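Side-chain contacts in polysialic acid O-acetyltransferase (Escherichia coli, PDB 3JQY), which transfers acetyl groups from acetyl-CoA to the O7 or O9 hydroxyls of capsular polysialic acid, working as a homotrimer: residues V33-G37 with S38-F42; A226-I229 with S230-K233. All blocks are in the same frame, centred on the assembly; numbering follows the deposited sequence.

Interaction 1: residues V33-G37 with S38-F42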
loop_
_atom_site.group_PDB
_atom_site.type_symbol
_atom_site.label_atom_id
_atom_site.label_comp_id
_atom_site.label_asym_id
_atom_site.label_seq_id
_atom_site.Cartn_x
_atom_site.Cartn_y
_atom_site.Cartn_z
ATOM N N VAL B 33 -6.155 17.242 25.743
ATOM C CA VAL B 33 -4.754 17.285 26.122
ATOM C C VAL B 33 -4.511 16.359 27.295
ATOM O O VAL B 33 -5.242 16.397 28.285
ATOM C CB VAL B 33 -4.318 18.711 26.505
ATOM C CG1 VAL B 33 -2.853 18.723 26.906
ATOM C CG2 VAL B 33 -4.567 19.671 25.345
ATOM N N ASP B 34 -3.494 15.515 27.169
ATOM C CA ASP B 34 -3.080 14.647 28.258
ATOM C C ASP B 34 -1.594 14.845 28.524
ATOM O O ASP B 34 -0.767 14.690 27.631
ATOM C CB ASP B 34 -3.368 13.188 27.923
ATOM C CG ASP B 34 -3.084 12.267 29.086
ATOM O OD1 ASP B 34 -3.491 12.603 30.220
ATOM O OD2 ASP B 34 -2.452 11.212 28.869
ATOM N N ASP B 35 -1.255 15.181 29.760
ATOM C CA ASP B 35 0.117 15.549 30.087
ATOM C C ASP B 35 0.635 14.713 31.250
ATOM O O ASP B 35 0.141 14.824 32.372
ATOM C CB ASP B 35 0.176 17.042 30.413
ATOM C CG ASP B 35 1.595 17.560 30.563
ATOM O OD1 ASP B 35 2.524 16.736 30.674
ATOM O OD2 ASP B 35 1.770 18.800 30.579
ATOM N N ASN B 36 1.622 13.863 30.972
ATOM C CA ASN B 36 2.202 12.997 31.992
ATOM C C ASN B 36 3.569 13.462 32.486
ATOM O O ASN B 36 4.209 12.773 33.281
ATOM C CB ASN B 36 2.325 11.564 31.475
ATOM C CG ASN B 36 0.995 10.968 31.084
ATOM O OD1 ASN B 36 -0.067 11.489 31.438
ATOM N ND2 ASN B 36 1.042 9.864 30.348
ATOM N N GLY B 37 4.011 14.627 32.021
ATOM C CA GLY B 37 5.331 15.129 32.359
ATOM C C GLY B 37 5.305 16.542 32.915
ATOM O O GLY B 37 4.241 17.086 33.206
ATOM N N SER B 38 6.484 17.138 33.065
ATOM C CA SER B 38 6.597 18.497 33.584
ATOM C C SER B 38 7.163 19.455 32.539
ATOM O O SER B 38 7.876 19.046 31.621
ATOM C CB SER B 38 7.494 18.512 34.824
ATOM O OG SER B 38 8.804 18.096 34.490
ATOM N N GLY B 39 6.832 20.732 32.688
ATOM C CA GLY B 39 7.413 21.781 31.873
ATOM C C GLY B 39 6.883 21.846 30.454
ATOM O O GLY B 39 7.377 22.631 29.650
ATOM N N ASN B 40 5.883 21.026 30.142
ATOM C CA ASN B 40 5.334 20.978 28.784
ATOM C C ASN B 40 4.493 22.199 28.435
ATOM O O ASN B 40 3.821 22.764 29.299
ATOM C CB ASN B 40 4.511 19.704 28.596
ATOM C CG ASN B 40 5.344 18.451 28.751
ATOM O OD1 ASN B 40 4.978 17.535 29.492
ATOM N ND2 ASN B 40 6.474 18.405 28.060
ATOM N N VAL B 41 4.519 22.596 27.161
ATOM C CA VAL B 41 3.792 23.773 26.713
ATOM C C VAL B 41 3.030 23.508 25.421
ATOM O O VAL B 41 3.583 22.972 24.472
ATOM C CB VAL B 41 4.751 24.955 26.495
ATOM C CG1 VAL B 41 4.023 26.120 25.871
ATOM C CG2 VAL B 41 5.396 25.359 27.822
ATOM N N PHE B 42 1.755 23.881 25.405
ATOM C CA PHE B 42 0.936 23.808 24.206
ATOM C C PHE B 42 0.423 25.217 23.951
ATOM O O PHE B 42 -0.305 25.774 24.776
ATOM C CB PHE B 42 -0.215 22.819 24.430
ATOM C CG PHE B 42 -1.206 22.739 23.294
ATOM C CD1 PHE B 42 -0.817 22.965 21.982
ATOM C CD2 PHE B 42 -2.529 22.414 23.542
ATOM C CE1 PHE B 42 -1.733 22.871 20.945
ATOM C CE2 PHE B 42 -3.449 22.327 22.508
ATOM C CZ PHE B 42 -3.048 22.546 21.211
HETATM O O HOH W 1 3.757 19.762 32.001
#
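The Asp-35 carboxylate and the Asn-40 amide meet inside the bend between two strands, their planes 45° apart; the CB of Asn-40 lies 3.5 Å from Asp-35 OD2. Further in, a methyl of Val-33 reaches the Phe-42 ring obliquely, CG2 being 3.9 Å from CD2. Val-33 CG2 stands opposite the carbonyl carbon and beside the backbone N, which turns this branch to the ring. Asp-35 CG is anti to the backbone N (chi1 -171°), and OD1 accepts from Gly-37 N at 2.9 Å, almost in line with its C-O bond: an Asx turn. The other oxygen, Asp-35 OD2, accepts a hydrogen bond from a water 2.6 Å away. That water also donates to Gly-37 O and accepts from Asn-40 N at 3.1 Å, closing the bend. Replacing Asp-35 by an alanine would probably leave Gly-37 N and the water without their carboxylate partner and let the bend move more freely. The bend joins strands 31-35 and 41-44 at the N-terminal end of the left-handed beta-helix. Strand 53-58 lies beside the first and strand 63-66 beside the second, where Leu-64 and Ile-66 pack on Phe-42, whose ring also meets that of Phe-31.

Interaction 2: residues A226-I229 with S230-K233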
loop_
_atom_site.group_PDB
_atom_site.type_symbol
_atom_site.label_atom_id
_atom_site.label_comp_id
_atom_site.label_asym_id
_atom_site.label_seq_id
_atom_site.Cartn_x
_atom_site.Cartn_y
_atom_site.Cartn_z
ATOM N N ALA B 226 -4.908 25.051 -15.083
ATOM C CA ALA B 226 -3.688 25.639 -15.632
ATOM C C ALA B 226 -3.093 24.816 -16.775
ATOM O O ALA B 226 -2.809 23.630 -16.616
ATOM C CB ALA B 226 -2.654 25.840 -14.526
ATOM N N GLU B 227 -2.903 25.457 -17.926
ATOM C CA GLU B 227 -2.253 24.812 -19.065
ATOM C C GLU B 227 -0.844 25.365 -19.268
ATOM O O GLU B 227 -0.007 24.749 -19.934
ATOM C CB GLU B 227 -3.088 24.987 -20.336
ATOM C CG GLU B 227 -4.536 24.545 -20.182
ATOM C CD GLU B 227 -5.198 24.208 -21.508
ATOM O OE1 GLU B 227 -6.275 23.573 -21.489
ATOM O OE2 GLU B 227 -4.639 24.570 -22.566
ATOM N N LEU B 228 -0.594 26.535 -18.686
ATOM C CA LEU B 228 0.728 27.146 -18.698
ATOM C C LEU B 228 1.118 27.477 -17.271
ATOM O O LEU B 228 0.253 27.692 -16.427
ATOM C CB LEU B 228 0.726 28.433 -19.518
ATOM C CG LEU B 228 0.415 28.339 -21.012
ATOM C CD1 LEU B 228 0.226 29.735 -21.594
ATOM C CD2 LEU B 228 1.515 27.586 -21.740
ATOM N N ILE B 229 2.419 27.524 -17.003
ATOM C CA ILE B 229 2.889 27.934 -15.688
ATOM C C ILE B 229 2.265 29.266 -15.258
ATOM O O ILE B 229 1.886 29.438 -14.096
ATOM C CB ILE B 229 4.425 28.027 -15.649
ATOM C CG1 ILE B 229 5.031 26.618 -15.672
ATOM C CG2 ILE B 229 4.880 28.799 -14.421
ATOM C CD1 ILE B 229 6.539 26.589 -15.679
ATOM N N SER B 230 2.137 30.198 -16.201
ATOM C CA SER B 230 1.638 31.539 -15.892
ATOM C C SER B 230 0.160 31.563 -15.486
ATOM O O SER B 230 -0.341 32.580 -14.999
ATOM C CB SER B 230 1.884 32.492 -17.069
ATOM O OG SER B 230 1.270 32.017 -18.255
ATOM N N ASP B 231 -0.534 30.448 -15.686
ATOM C CA ASP B 231 -1.950 30.360 -15.329
ATOM C C ASP B 231 -2.175 30.226 -13.825
ATOM O O ASP B 231 -3.293 30.416 -13.341
ATOM C CB ASP B 231 -2.621 29.189 -16.052
ATOM C CG ASP B 231 -2.770 29.430 -17.541
ATOM O OD1 ASP B 231 -2.812 30.606 -17.958
ATOM O OD2 ASP B 231 -2.849 28.439 -18.294
ATOM N N ASP B 232 -1.120 29.892 -13.087
ATOM C CA ASP B 232 -1.239 29.719 -11.642
ATOM C C ASP B 232 -0.262 30.619 -10.896
ATOM O O ASP B 232 0.944 30.569 -11.141
ATOM C CB ASP B 232 -0.999 28.262 -11.249
ATOM C CG ASP B 232 -1.159 28.036 -9.759
ATOM O OD1 ASP B 232 -2.312 27.981 -9.283
ATOM O OD2 ASP B 232 -0.134 27.927 -9.061
ATOM N N LYS B 233 -0.784 31.438 -9.986
ATOM C CA LYS B 233 0.043 32.411 -9.269
ATOM C C LYS B 233 1.222 31.787 -8.517
ATOM O O LYS B 233 2.365 32.210 -8.696
ATOM C CB LYS B 233 -0.806 33.251 -8.309
ATOM C CG LYS B 233 -1.726 34.257 -8.989
ATOM C CD LYS B 233 -2.379 35.170 -7.960
ATOM C CE LYS B 233 -3.214 36.258 -8.616
ATOM N NZ LYS B 233 -3.756 37.209 -7.602
#
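Asp-231 reaches back across a short 3-10 turn to the backbone of Glu-227 and Leu-228, in the loop that leads from strand 218-220 into helix 233-245. Its OD2 grips two amides: Glu-227 N at 3.0 Å, on the anti lone pair, and Leu-228 N at 3.0 Å, from 50° above the carboxylate plane. With CG anti to the carbonyl carbon (chi1 -70°), the carboxylate is carried back over the start of the turn. Asp-231 CB also rests 3.7 Å from Ala-226 CB, and Ser-230 OG lies 3.8 Å from Leu-228 CB. The turn itself is built from i to i+3 backbone bonds, Asp-231 N to Leu-228 O at 3.0 Å and Asp-232 N to Ile-229 O at 3.2 Å. It delivers Asp-232 to the N-cap of helix 233-245, where OD2 accepts from Cys-235 N while OD1 accepts from Thr-223 OG1. Ile-229 turns its side chain to the helix, against Cys-235 and His-239, and its carbonyl oxygen also accepts from Ser-236 OG. A neighbouring subunit packs on residues 226-229, with its Phe-150 against Ala-226 and Ile-229 and its Trp-160 against Glu-227.

Interaction 1 and interaction 2 lie on opposite sides of the chain's centre, their centres about 46 Å apart and their nearest atoms about 30 Å apart, and they hold different elements. Both are local bends in which an aspartate accepts from backbone N-H groups, one in 33-42 and two in 226-233; in the first the carboxylate bonds forward along the chain and shares a water, whereas in the second it bonds backward and directly to both amides. Interaction 1 is a surface contact between two beta-helix strands, with Phe-42 its buried member. Interaction 2 is partly buried, with Ala-226 and Ile-229 buried; it leads into the C-terminal helix and meets another subunit, whereas no other chain of the trimer touches 33-42.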